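Long-range contacts in salt-tolerant glutaminase (Micrococcus luteus, PDB 3AGD), which probably hydrolyses L-glutamine to L-glutamate and ammonium: residues A[74-79]-A[224-229]; A[268-273]-A[304-309]; A[318-323]-A[389-394]; A[334-339]-A[416-421]; A[407-412]-A[439-444]. One frame throughout, in Å; residues are numbered along the deposited sequence.

How the contacts relate
From the N terminus, contact 1 closes a largely helical loop of 144 residues inside the glutaminase domain, bringing helix 67-78 against the start of helix 227-240. Contact 2 follows in series, closing a much shorter loop where strand 264-269 ends and the chain leaves helix 289-301. The other contacts lie in the C-terminal STAS-like part and reach a single sheet. Contact 3 sets helix 389-395 beside strand 317-323. Contact 4 joins strand 334-335 to the end of strand 406-417, and contact 5 pairs strand 406-417 with strand 438-442 across helix 419-434. Contact 4 crosses both contact 3 and contact 5, whereas contacts 3 and 5 are in series.

Contact 1 (A[74-79]-A[224-229]); sequences ALVDRG and MLPSIV
Leu75 and Val229 bring two helices together, one near its C-terminal end and the other in its first turn. The side chain of Leu75 can be followed outward from its root. Its CB already makes contact, lying 4.0 Å from Val229 CG2 and 4.2 Å from Val229 CG1, so it rests against both branches of the valine. CG lies beside the backbone N (chi1 -68°), and from there CD1 runs on along the valine to reach Val229 CG1 at 4.1 Å. The two side chains thus slide past one another in opposite directions instead of meeting end to end. A branched valine suits this place because its two methyl groups give the leucine a broad, rigid surface to lie along.

One residue further on, Val76 offers a single methyl, CG2, to the segment before the second helix. It approaches Leu225 CD2 at 3.8 Å and Pro226 CD at 4.0 Å, crossing both side chains at about a right angle. Pro226 occupies the N-cap position of the helix that begins at Ser227. Proline has no amide hydrogen to satisfy here, and its ring adds an apolar surface toward Val76. The contact is purely apolar and its geometry is that of van der Waals packing.

Ala72, one turn earlier on helix 67-78, also packs on Leu225 and Val229. Other helices enclose this core: Phe80 of helix 80-84 touches Leu75 and Val229, and helix 131-146 contributes Ile141 to Leu225 and Arg137 to Val76.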
# COMPACT_ATOMS: atom_id res chain seq x y z
N ALA A 74 3.61 -22.93 1.88
CA ALA A 74 3.66 -23.40 3.26
C ALA A 74 2.46 -22.91 4.05
O ALA A 74 1.87 -23.66 4.83
CB ALA A 74 4.95 -22.91 3.92
N LEU A 75 2.09 -21.64 3.84
CA LEU A 75 0.95 -21.06 4.54
C LEU A 75 -0.32 -21.78 4.10
O LEU A 75 -1.18 -22.13 4.92
CB LEU A 75 0.86 -19.56 4.24
CG LEU A 75 2.00 -18.73 4.84
CD1 LEU A 75 2.14 -17.38 4.14
CD2 LEU A 75 1.74 -18.54 6.34
N VAL A 76 -0.44 -22.00 2.79
CA VAL A 76 -1.60 -22.71 2.25
C VAL A 76 -1.66 -24.13 2.80
O VAL A 76 -2.71 -24.60 3.23
CB VAL A 76 -1.52 -22.80 0.71
CG1 VAL A 76 -2.56 -23.80 0.20
CG2 VAL A 76 -1.77 -21.44 0.10
N ASP A 77 -0.52 -24.81 2.79
CA ASP A 77 -0.47 -26.19 3.25
C ASP A 77 -0.61 -26.46 4.73
O ASP A 77 -1.29 -27.40 5.12
CB ASP A 77 0.81 -26.86 2.76
CG ASP A 77 0.88 -26.95 1.26
OD1 ASP A 77 -0.18 -27.15 0.63
OD2 ASP A 77 1.99 -26.85 0.70
N ARG A 78 0.03 -25.64 5.56
CA ARG A 78 0.00 -25.88 7.00
C ARG A 78 -0.79 -24.88 7.84
O ARG A 78 -1.03 -25.13 9.02
CB ARG A 78 1.45 -25.95 7.51
CG ARG A 78 2.31 -26.96 6.77
CD ARG A 78 1.96 -28.39 7.16
NE ARG A 78 2.70 -28.83 8.33
CZ ARG A 78 4.01 -29.06 8.34
NH1 ARG A 78 4.73 -28.89 7.25
NH2 ARG A 78 4.60 -29.45 9.46
N GLY A 79 -1.20 -23.77 7.25
CA GLY A 79 -1.93 -22.77 8.00
C GLY A 79 -0.97 -21.80 8.67
O GLY A 79 0.21 -22.12 8.86
N MET A 224 -5.54 -18.26 -7.22
CA MET A 224 -4.46 -19.21 -6.98
C MET A 224 -4.10 -19.28 -5.50
O MET A 224 -3.62 -20.32 -5.02
CB MET A 224 -3.21 -18.81 -7.76
CG MET A 224 -3.46 -18.55 -9.23
SD MET A 224 -4.34 -19.92 -10.01
CE MET A 224 -3.03 -21.14 -10.15
N LEU A 225 -4.32 -18.19 -4.78
CA LEU A 225 -4.00 -18.12 -3.35
C LEU A 225 -5.00 -17.30 -2.57
O LEU A 225 -5.60 -16.35 -3.09
CB LEU A 225 -2.62 -17.48 -3.15
CG LEU A 225 -1.34 -18.11 -3.71
CD1 LEU A 225 -0.20 -17.09 -3.62
CD2 LEU A 225 -0.99 -19.38 -2.94
N PRO A 226 -5.21 -17.65 -1.29
CA PRO A 226 -6.16 -16.88 -0.48
C PRO A 226 -5.55 -15.48 -0.41
O PRO A 226 -4.33 -15.34 -0.33
CB PRO A 226 -6.11 -17.58 0.88
CG PRO A 226 -5.81 -19.03 0.49
CD PRO A 226 -4.74 -18.85 -0.57
N SER A 227 -6.38 -14.44 -0.48
CA SER A 227 -5.86 -13.08 -0.43
C SER A 227 -5.04 -12.85 0.83
O SER A 227 -4.00 -12.19 0.79
CB SER A 227 -7.00 -12.07 -0.48
OG SER A 227 -7.82 -12.19 0.67
N ILE A 228 -5.49 -13.40 1.95
CA ILE A 228 -4.78 -13.23 3.21
C ILE A 228 -3.36 -13.80 3.15
O ILE A 228 -2.45 -13.30 3.82
CB ILE A 228 -5.56 -13.88 4.39
CG1 ILE A 228 -4.94 -13.46 5.71
CG2 ILE A 228 -5.57 -15.39 4.25
CD1 ILE A 228 -5.65 -14.01 6.93
N VAL A 229 -3.15 -14.84 2.35
CA VAL A 229 -1.82 -15.43 2.20
C VAL A 229 -0.98 -14.51 1.32
O VAL A 229 0.20 -14.26 1.61
CB VAL A 229 -1.88 -16.83 1.54
CG1 VAL A 229 -0.50 -17.22 1.03
CG2 VAL A 229 -2.37 -17.87 2.57

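Contact 2 (A[268-273]-A[304-309]); sequences ALPGRV and LHLMDG
Leu269 fits between Leu304 and Leu306, its two methyl branches going separate ways. CD2 lies 3.7 Å from Leu304 CB, while CD1 rests on the backbone of the other segment, 3.7 Å from Leu306 N. The same CD2 lies over the centre of the Arg272 guanidinium, 3.8 Å above its plane. Leucine suits this position because its fork can fill two places at once. Pro270 packs as closely, its CD meeting Leu306 CD1 at 3.7 Å. Arg272 faces the same way as Val273 because the pair forms a classic beta bulge opposite Leu269.

Beside this packing lies a polar group. Arg272 bends at chi3 (-66°) and sends NH2 to His305 O, a nearly straight hydrogen bond of 2.9 Å with the oxygen near the guanidinium plane. His305 O also accepts from Asp308 N, which reaches it from the opposite face of the carbonyl and closes a type I turn. Arg272 and Asp308 form a salt bridge as well, but the modelled position of NH1 is doubtful, so its exact geometry is too.

The looser side is that of Gly271 and Gly309, partly exposed and touching nothing across the contact. Ser311 OG of the second subunit makes a weak hydrogen bond to Gly271 O. Met307 of that subunit packs instead on the buried Leu306.

His305 ND1 accepts from Met307 N at 2.9 Å, while NE2 is bonded to Ala251 O. This pairing is consistent with a neutral histidine protonated on NE2. The buried arginine charge is probably balanced by Asp308, with the carbonyl of His305 helping to fix the orientation of the guanidinium.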
# COMPACT_ATOMS: atom_id res chain seq x y z
N ALA A 268 6.32 -6.95 -6.96
CA ALA A 268 4.88 -7.15 -6.83
C ALA A 268 4.27 -5.96 -6.11
O ALA A 268 4.36 -5.85 -4.88
CB ALA A 268 4.60 -8.44 -6.06
N LEU A 269 3.66 -5.07 -6.88
CA LEU A 269 3.04 -3.86 -6.35
C LEU A 269 1.53 -4.08 -6.32
O LEU A 269 0.86 -4.05 -7.35
CB LEU A 269 3.39 -2.66 -7.23
CG LEU A 269 2.83 -1.31 -6.77
CD1 LEU A 269 3.31 -1.03 -5.36
CD2 LEU A 269 3.27 -0.21 -7.72
N PRO A 270 0.97 -4.29 -5.12
CA PRO A 270 -0.47 -4.53 -4.93
C PRO A 270 -1.42 -3.69 -5.77
O PRO A 270 -1.34 -2.46 -5.79
CB PRO A 270 -0.66 -4.30 -3.44
CG PRO A 270 0.62 -4.83 -2.87
CD PRO A 270 1.65 -4.22 -3.81
N GLY A 271 -2.32 -4.38 -6.46
CA GLY A 271 -3.32 -3.71 -7.27
C GLY A 271 -2.85 -3.11 -8.58
O GLY A 271 -3.66 -2.59 -9.34
N ARG A 272 -1.55 -3.18 -8.88
CA ARG A 272 -1.12 -2.59 -10.13
C ARG A 272 -0.19 -3.35 -11.05
O ARG A 272 -0.41 -3.35 -12.26
CB ARG A 272 -0.57 -1.19 -9.86
CG ARG A 272 -1.71 -0.23 -9.57
CD ARG A 272 -1.24 0.99 -8.88
NE ARG A 272 -0.75 0.70 -7.54
CZ ARG A 272 -0.02 1.57 -6.85
NH1 ARG A 272 0.27 2.74 -7.41
NH2 ARG A 272 0.41 1.28 -5.63
N VAL A 273 0.84 -4.01 -10.53
CA VAL A 273 1.74 -4.70 -11.44
C VAL A 273 2.66 -5.76 -10.85
O VAL A 273 3.05 -5.69 -9.69
CB VAL A 273 2.60 -3.64 -12.19
CG1 VAL A 273 3.68 -3.11 -11.26
CG2 VAL A 273 3.18 -4.22 -13.47
N LEU A 304 5.13 5.07 -9.34
CA LEU A 304 4.53 3.91 -8.70
C LEU A 304 5.08 3.82 -7.28
O LEU A 304 6.26 4.09 -7.04
CB LEU A 304 4.87 2.64 -9.48
CG LEU A 304 4.17 2.49 -10.84
CD1 LEU A 304 4.75 1.32 -11.61
CD2 LEU A 304 2.68 2.29 -10.61
N HIS A 305 4.22 3.45 -6.33
CA HIS A 305 4.65 3.36 -4.95
C HIS A 305 3.55 2.72 -4.12
O HIS A 305 2.38 2.99 -4.32
CB HIS A 305 4.97 4.75 -4.41
CG HIS A 305 5.79 4.74 -3.16
ND1 HIS A 305 5.31 4.26 -1.96
CD2 HIS A 305 7.07 5.12 -2.93
CE1 HIS A 305 6.26 4.34 -1.04
NE2 HIS A 305 7.34 4.86 -1.61
N LEU A 306 3.96 1.89 -3.17
CA LEU A 306 3.03 1.20 -2.29
C LEU A 306 2.12 2.16 -1.52
O LEU A 306 1.04 1.78 -1.10
CB LEU A 306 3.82 0.33 -1.30
CG LEU A 306 3.01 -0.58 -0.38
CD1 LEU A 306 2.31 -1.65 -1.20
CD2 LEU A 306 3.93 -1.21 0.65
N MET A 307 2.57 3.39 -1.34
CA MET A 307 1.82 4.38 -0.58
C MET A 307 0.86 5.30 -1.34
O MET A 307 0.28 6.21 -0.74
CB MET A 307 2.79 5.27 0.22
CG MET A 307 3.72 4.51 1.15
SD MET A 307 2.83 3.55 2.38
CE MET A 307 4.01 2.27 2.73
N ASP A 308 0.67 5.10 -2.64
CA ASP A 308 -0.27 6.00 -3.32
C ASP A 308 -1.72 5.61 -3.11
O ASP A 308 -2.04 4.43 -2.93
CB ASP A 308 0.05 6.12 -4.81
CG ASP A 308 0.30 4.80 -5.46
OD1 ASP A 308 1.06 4.77 -6.46
OD2 ASP A 308 -0.26 3.80 -4.97
N GLY A 309 -2.58 6.61 -3.10
CA GLY A 309 -4.00 6.38 -2.88
C GLY A 309 -4.80 6.07 -4.12
O GLY A 309 -5.85 6.67 -4.35

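Contact 3 (A[318-323]-A[389-394]); sequences RFVERE and HEAAAA
Glu390 reaches from its helix to the backbone of the strand that contains Val320, and hydrogen bonds lead the contact. Its OE1 accepts from Val320 N at 2.7 Å. Extended beyond CG, the glutamate is long enough to span the gap, and its other oxygen, OE2, forms a salt bridge with Arg413 of the second subunit. At the far end Arg322, with CG anti to the backbone N (chi1 -179°) and the chain straight as far as NE, places NH2 2.9 Å from Ala394 O, which lies near the guanidinium plane. NE and NH1 of this arginine bind Gly324 O and Gly402 O.

Strand 317-323 pairs with strand 326-332 in the mixed sheet of the STAS-like domain, and helix 389-395 runs almost parallel to it; the axes of the two short segments approach to 7.0 Å. A classic beta bulge at Arg318 and Phe319 faces His330.

A water bridges the two backbones, donating to Val320 O at 2.7 Å and to Glu390 O at 2.6 Å.

Apolar packing centres on Val320, whose CG1 meets Ala391 CB at 4.2 Å and Ala394 CB at 4.3 Å. Alanine's small methyl suits a helix lying this close to a strand.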
# COMPACT_ATOMS: atom_id res chain seq x y z
N ARG A 318 -21.16 4.59 -9.90
CA ARG A 318 -21.09 4.97 -11.31
C ARG A 318 -21.97 6.20 -11.56
O ARG A 318 -21.58 7.11 -12.30
CB ARG A 318 -21.55 3.79 -12.18
CG ARG A 318 -21.36 3.97 -13.68
CD ARG A 318 -21.81 2.70 -14.42
NE ARG A 318 -21.72 2.80 -15.88
CZ ARG A 318 -20.59 2.68 -16.58
NH1 ARG A 318 -19.43 2.45 -15.98
NH2 ARG A 318 -20.63 2.79 -17.90
N PHE A 319 -23.15 6.23 -10.95
CA PHE A 319 -24.07 7.36 -11.06
C PHE A 319 -25.31 7.16 -10.20
O PHE A 319 -25.61 6.05 -9.76
CB PHE A 319 -24.49 7.61 -12.53
CG PHE A 319 -25.39 6.55 -13.12
CD1 PHE A 319 -24.96 5.76 -14.17
CD2 PHE A 319 -26.70 6.38 -12.65
CE1 PHE A 319 -25.81 4.81 -14.77
CE2 PHE A 319 -27.56 5.44 -13.23
CZ PHE A 319 -27.11 4.65 -14.29
N VAL A 320 -26.01 8.26 -9.94
CA VAL A 320 -27.24 8.24 -9.16
C VAL A 320 -28.19 9.20 -9.87
O VAL A 320 -27.96 10.41 -9.89
CB VAL A 320 -27.02 8.75 -7.72
CG1 VAL A 320 -28.28 8.52 -6.89
CG2 VAL A 320 -25.83 8.05 -7.10
N GLU A 321 -29.24 8.66 -10.48
CA GLU A 321 -30.19 9.48 -11.20
C GLU A 321 -31.57 9.33 -10.60
O GLU A 321 -31.84 8.37 -9.88
CB GLU A 321 -30.17 9.08 -12.68
CG GLU A 321 -28.75 8.97 -13.22
CD GLU A 321 -28.68 8.74 -14.71
OE1 GLU A 321 -29.46 7.93 -15.24
OE2 GLU A 321 -27.81 9.37 -15.36
N ARG A 322 -32.46 10.27 -10.89
CA ARG A 322 -33.80 10.20 -10.32
C ARG A 322 -34.93 10.40 -11.30
O ARG A 322 -34.85 11.24 -12.19
CB ARG A 322 -33.94 11.24 -9.21
CG ARG A 322 -35.30 11.22 -8.54
CD ARG A 322 -35.33 12.03 -7.26
NE ARG A 322 -36.64 11.96 -6.62
CZ ARG A 322 -36.92 12.48 -5.43
NH1 ARG A 322 -38.15 12.37 -4.94
NH2 ARG A 322 -35.98 13.11 -4.74
N GLU A 323 -35.99 9.61 -11.16
CA GLU A 323 -37.16 9.79 -12.01
C GLU A 323 -38.38 9.80 -11.12
O GLU A 323 -38.95 8.76 -10.80
CB GLU A 323 -37.30 8.69 -13.06
CG GLU A 323 -36.15 8.65 -14.02
CD GLU A 323 -36.39 7.72 -15.19
OE1 GLU A 323 -37.17 6.75 -15.04
OE2 GLU A 323 -35.79 7.95 -16.26
N HIS A 389 -21.76 12.11 -5.01
CA HIS A 389 -22.42 13.39 -4.83
C HIS A 389 -23.76 13.50 -5.55
O HIS A 389 -24.59 14.33 -5.19
CB HIS A 389 -21.50 14.53 -5.29
CG HIS A 389 -21.27 14.56 -6.77
ND1 HIS A 389 -20.44 13.67 -7.41
CD2 HIS A 389 -21.75 15.39 -7.73
CE1 HIS A 389 -20.42 13.94 -8.71
NE2 HIS A 389 -21.21 14.98 -8.92
N GLU A 390 -23.97 12.67 -6.57
CA GLU A 390 -25.22 12.73 -7.31
C GLU A 390 -26.41 12.31 -6.43
O GLU A 390 -27.56 12.62 -6.75
CB GLU A 390 -25.15 11.85 -8.57
CG GLU A 390 -23.95 12.16 -9.46
CD GLU A 390 -24.03 11.49 -10.83
OE1 GLU A 390 -24.60 10.39 -10.93
OE2 GLU A 390 -23.51 12.07 -11.81
N ALA A 391 -26.13 11.62 -5.33
CA ALA A 391 -27.19 11.19 -4.42
C ALA A 391 -27.78 12.41 -3.73
O ALA A 391 -29.00 12.55 -3.62
CB ALA A 391 -26.65 10.21 -3.38
N ALA A 392 -26.91 13.29 -3.26
CA ALA A 392 -27.35 14.51 -2.59
C ALA A 392 -28.16 15.35 -3.57
O ALA A 392 -29.17 15.94 -3.21
CB ALA A 392 -26.14 15.30 -2.09
N ALA A 393 -27.70 15.38 -4.82
CA ALA A 393 -28.37 16.14 -5.87
C ALA A 393 -29.74 15.53 -6.16
O ALA A 393 -30.68 16.25 -6.50
CB ALA A 393 -27.52 16.15 -7.14
N ALA A 394 -29.83 14.21 -6.03
CA ALA A 394 -31.08 13.49 -6.27
C ALA A 394 -32.09 13.81 -5.17
O ALA A 394 -33.29 13.92 -5.42
CB ALA A 394 -30.83 11.98 -6.33
O HOH W 1 -28.32 12.95 -9.17
O HOH W 2 -25.69 11.07 -13.51

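Contact 4 (A[334-339]-A[416-421]); sequences VIRFGG and RIDDVG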
# COMPACT_ATOMS: atom_id res chain seq x y z
N VAL A 334 -14.12 -2.91 -8.46
CA VAL A 334 -13.79 -3.93 -7.47
C VAL A 334 -14.15 -3.33 -6.12
O VAL A 334 -13.43 -2.46 -5.61
CB VAL A 334 -12.28 -4.27 -7.51
CG1 VAL A 334 -11.90 -5.10 -6.30
CG2 VAL A 334 -11.96 -5.01 -8.79
N ILE A 335 -15.25 -3.79 -5.54
CA ILE A 335 -15.71 -3.24 -4.28
C ILE A 335 -15.30 -3.96 -3.01
O ILE A 335 -15.60 -5.13 -2.81
CB ILE A 335 -17.25 -3.09 -4.31
CG1 ILE A 335 -17.65 -2.17 -5.46
CG2 ILE A 335 -17.75 -2.52 -2.98
CD1 ILE A 335 -19.15 -1.99 -5.61
N ARG A 336 -14.62 -3.21 -2.15
CA ARG A 336 -14.17 -3.70 -0.85
C ARG A 336 -14.59 -2.61 0.13
O ARG A 336 -15.55 -1.88 -0.13
CB ARG A 336 -12.66 -3.90 -0.86
CG ARG A 336 -12.21 -4.98 -1.85
CD ARG A 336 -10.71 -4.97 -2.10
NE ARG A 336 -9.97 -5.95 -1.31
CZ ARG A 336 -9.90 -5.95 0.02
NH1 ARG A 336 -10.53 -5.02 0.71
NH2 ARG A 336 -9.17 -6.86 0.65
N PHE A 337 -13.90 -2.48 1.26
CA PHE A 337 -14.29 -1.45 2.22
C PHE A 337 -14.44 -0.07 1.60
O PHE A 337 -15.48 0.58 1.75
CB PHE A 337 -13.30 -1.34 3.37
CG PHE A 337 -13.65 -0.26 4.35
CD1 PHE A 337 -14.60 -0.49 5.35
CD2 PHE A 337 -13.10 1.01 4.23
CE1 PHE A 337 -14.99 0.54 6.22
CE2 PHE A 337 -13.48 2.05 5.09
CZ PHE A 337 -14.43 1.81 6.08
N GLY A 338 -13.39 0.38 0.92
CA GLY A 338 -13.39 1.70 0.30
C GLY A 338 -14.61 2.05 -0.54
O GLY A 338 -15.20 3.12 -0.36
N GLY A 339 -14.96 1.17 -1.47
CA GLY A 339 -16.11 1.42 -2.31
C GLY A 339 -17.42 1.33 -1.55
O GLY A 339 -18.33 2.13 -1.77
N ARG A 416 -16.54 -7.31 -8.88
CA ARG A 416 -16.60 -8.24 -7.75
C ARG A 416 -16.65 -7.47 -6.44
O ARG A 416 -16.38 -6.27 -6.40
CB ARG A 416 -15.40 -9.21 -7.77
CG ARG A 416 -14.03 -8.56 -7.80
CD ARG A 416 -13.01 -9.59 -8.26
NE ARG A 416 -11.64 -9.08 -8.21
CZ ARG A 416 -10.97 -8.84 -7.09
NH1 ARG A 416 -11.55 -9.06 -5.92
NH2 ARG A 416 -9.73 -8.39 -7.14
N ILE A 417 -17.01 -8.17 -5.38
CA ILE A 417 -17.13 -7.54 -4.07
C ILE A 417 -16.66 -8.53 -3.01
O ILE A 417 -16.94 -9.72 -3.12
CB ILE A 417 -18.60 -7.14 -3.82
CG1 ILE A 417 -18.74 -6.46 -2.46
CG2 ILE A 417 -19.48 -8.38 -3.88
CD1 ILE A 417 -20.11 -5.87 -2.22
N ASP A 418 -15.95 -8.04 -2.00
CA ASP A 418 -15.49 -8.93 -0.95
C ASP A 418 -16.58 -9.03 0.11
O ASP A 418 -17.59 -8.33 0.02
CB ASP A 418 -14.15 -8.44 -0.36
CG ASP A 418 -14.31 -7.25 0.56
OD1 ASP A 418 -15.28 -6.48 0.42
OD2 ASP A 418 -13.43 -7.08 1.44
N ASP A 419 -16.40 -9.91 1.09
CA ASP A 419 -17.41 -10.08 2.11
C ASP A 419 -17.73 -8.83 2.92
O ASP A 419 -18.87 -8.64 3.33
CB ASP A 419 -17.03 -11.23 3.05
CG ASP A 419 -17.13 -12.58 2.38
OD1 ASP A 419 -17.78 -12.66 1.31
OD2 ASP A 419 -16.58 -13.56 2.92
N VAL A 420 -16.73 -7.98 3.14
CA VAL A 420 -16.95 -6.76 3.90
C VAL A 420 -17.89 -5.82 3.15
O VAL A 420 -18.87 -5.34 3.72
CB VAL A 420 -15.63 -6.02 4.19
CG1 VAL A 420 -15.93 -4.63 4.79
CG2 VAL A 420 -14.79 -6.83 5.16
N GLY A 421 -17.60 -5.57 1.88
CA GLY A 421 -18.45 -4.69 1.10
C GLY A 421 -19.83 -5.30 0.99
O GLY A 421 -20.85 -4.60 0.97
O HOH W 3 -12.46 -4.69 2.62
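Asp418 and Arg336 meet through contrasting torsions. The aspartate's CG is held between its backbone N and carbonyl carbon (chi1 76°), which turns the carboxylate toward Arg336, while the arginine bends at chi3 (98°) and swings its guanidinium round. OD2 consequently lies over one face of the guanidinium, 3.6 Å from NH1. This is a long ion pair resting on charge alone, since no N-H of Arg336 points at Asp418 OD2.

Arg416 and Val334 lie side by side and point the same way, with Val334 CG1 over the centre of the Arg416 guanidinium, 3.8 Å from its plane. Beneath them the strands run parallel. Ile335 N donates to Arg416 O at 2.9 Å, and Asp418 N donates to Ile335 O at 3.0 Å. On the other face of the sheet Ile335 CG2 meets Ile417 CG1 at 4.1 Å. Having no side chain, Gly421 lets the second helix start close beside Ile335.

Each strand leads into a helix, with Arg336 and Asp418 at the N-cap positions. Asp418 OD1 accepts from Gly421 N at 2.9 Å, capping its own helix. A water accepts from Phe337 N at 3.0 Å and lies 2.8 Å from Asp418 OD2, to which it can donate; one carboxylate may thus serve both helix starts. Their positive dipole ends and the nearby arginine would probably favour an ionised aspartate, the residue type suited to this place.

Contact 5 (A[407-412]-A[439-444]); sequences VVLNLA and VEVEDP
Asn410 ND2 donates to Glu442 OE1 at 2.8 Å, a fairly straight bond between neighbouring strands. The oxygen lies near the amide plane and is approached on its anti side, 29° out of the carboxylate plane, with the amide and carboxylate planes 77° apart. The same amide uses its other end at home: Asn410 OD1 accepts from Ala412 N at 2.8 Å, forming an Asx turn where the strand turns its corner. Asparagine, carrying both donor and acceptor, suits this double task. The glutamate is extended beyond CG, and its carboxyl carbon CD is pressed close to Val408 CG1, a tight 3.3 Å.

The backbones pair in parallel fashion. Glu440 reaches both ways, its N donating to Val407 O while its O accepts from Leu409 N. Glu442 repeats the pattern with Leu409 O and Leu411 N, the last bond being 3.0 Å and almost straight.

Where the pairing ends, Leu411 CD1 touches both Val441 CG1 at 3.9 Å and Asp443 CG at 3.7 Å. The carboxylate of Asp443 is engaged further on by Ile447 N and Leu448 N. Beta-branched valines suit the extended backbone at Val407, Val439 and Val441.

The two strands belong to a beta-alpha-beta unit whose helix 419-434 covers the face of Leu409 and Val439 through Val429. Strand 406-417 is flanked on its other side by strand 326-332, so it lies between two parallel neighbours in the mixed sheet.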
# COMPACT_ATOMS: atom_id res chain seq x y z
N VAL A 407 -35.60 2.53 -5.05
CA VAL A 407 -34.20 2.68 -5.38
C VAL A 407 -33.79 1.42 -6.12
O VAL A 407 -33.90 0.32 -5.58
CB VAL A 407 -33.31 2.84 -4.11
CG1 VAL A 407 -31.83 2.71 -4.48
CG2 VAL A 407 -33.55 4.21 -3.47
N VAL A 408 -33.37 1.58 -7.36
CA VAL A 408 -32.92 0.45 -8.16
C VAL A 408 -31.41 0.36 -7.93
O VAL A 408 -30.67 1.29 -8.27
CB VAL A 408 -33.19 0.68 -9.66
CG1 VAL A 408 -32.69 -0.50 -10.47
CG2 VAL A 408 -34.68 0.87 -9.89
N LEU A 409 -30.96 -0.73 -7.33
CA LEU A 409 -29.53 -0.92 -7.06
C LEU A 409 -28.96 -1.86 -8.12
O LEU A 409 -29.09 -3.08 -8.02
CB LEU A 409 -29.33 -1.54 -5.67
CG LEU A 409 -28.15 -1.05 -4.83
CD1 LEU A 409 -27.90 -2.04 -3.69
CD2 LEU A 409 -26.90 -0.92 -5.68
N ASN A 410 -28.31 -1.29 -9.13
CA ASN A 410 -27.74 -2.09 -10.22
C ASN A 410 -26.25 -2.40 -10.04
O ASN A 410 -25.41 -1.50 -9.95
CB ASN A 410 -27.95 -1.36 -11.55
CG ASN A 410 -27.50 -2.18 -12.74
OD1 ASN A 410 -26.31 -2.46 -12.90
ND2 ASN A 410 -28.45 -2.60 -13.57
N LEU A 411 -25.93 -3.70 -10.01
CA LEU A 411 -24.56 -4.17 -9.82
C LEU A 411 -23.92 -4.77 -11.08
O LEU A 411 -22.85 -5.38 -11.00
CB LEU A 411 -24.54 -5.21 -8.70
CG LEU A 411 -25.35 -4.92 -7.43
CD1 LEU A 411 -25.27 -6.10 -6.50
CD2 LEU A 411 -24.83 -3.67 -6.76
N ALA A 412 -24.56 -4.60 -12.23
CA ALA A 412 -24.05 -5.15 -13.48
C ALA A 412 -22.61 -4.74 -13.78
O ALA A 412 -21.82 -5.55 -14.29
CB ALA A 412 -24.96 -4.77 -14.64
N VAL A 439 -36.49 -1.41 -2.46
CA VAL A 439 -35.20 -1.63 -3.08
C VAL A 439 -35.21 -2.86 -3.97
O VAL A 439 -35.47 -3.97 -3.51
CB VAL A 439 -34.10 -1.83 -2.02
CG1 VAL A 439 -32.75 -1.96 -2.70
CG2 VAL A 439 -34.10 -0.68 -1.04
N GLU A 440 -34.95 -2.67 -5.26
CA GLU A 440 -34.89 -3.82 -6.14
C GLU A 440 -33.47 -3.91 -6.67
O GLU A 440 -32.99 -3.01 -7.37
CB GLU A 440 -35.92 -3.71 -7.27
CG GLU A 440 -35.86 -2.47 -8.11
CD GLU A 440 -37.18 -2.24 -8.84
OE1 GLU A 440 -38.16 -1.82 -8.18
OE2 GLU A 440 -37.23 -2.50 -10.06
N VAL A 441 -32.79 -4.99 -6.29
CA VAL A 441 -31.41 -5.21 -6.68
C VAL A 441 -31.26 -5.96 -8.00
O VAL A 441 -31.63 -7.13 -8.10
CB VAL A 441 -30.65 -6.00 -5.58
CG1 VAL A 441 -29.17 -6.08 -5.93
CG2 VAL A 441 -30.85 -5.34 -4.23
N GLU A 442 -30.73 -5.27 -9.00
CA GLU A 442 -30.50 -5.86 -10.31
C GLU A 442 -29.08 -6.42 -10.25
O GLU A 442 -28.11 -5.69 -10.41
CB GLU A 442 -30.63 -4.80 -11.40
CG GLU A 442 -31.95 -4.04 -11.33
CD GLU A 442 -32.14 -3.08 -12.49
OE1 GLU A 442 -31.17 -2.37 -12.85
OE2 GLU A 442 -33.26 -3.02 -13.04
N ASP A 443 -28.99 -7.72 -10.01
CA ASP A 443 -27.72 -8.41 -9.86
C ASP A 443 -27.64 -9.63 -10.78
O ASP A 443 -27.73 -10.77 -10.32
CB ASP A 443 -27.57 -8.83 -8.39
CG ASP A 443 -26.20 -9.37 -8.05
OD1 ASP A 443 -25.25 -9.17 -8.84
OD2 ASP A 443 -26.07 -9.99 -6.97
N PRO A 444 -27.47 -9.41 -12.09
CA PRO A 444 -27.39 -10.50 -13.08
C PRO A 444 -26.47 -11.65 -12.70
O PRO A 444 -26.89 -12.81 -12.73
CB PRO A 444 -26.96 -9.78 -14.36
CG PRO A 444 -26.29 -8.52 -13.86
CD PRO A 444 -27.19 -8.11 -12.73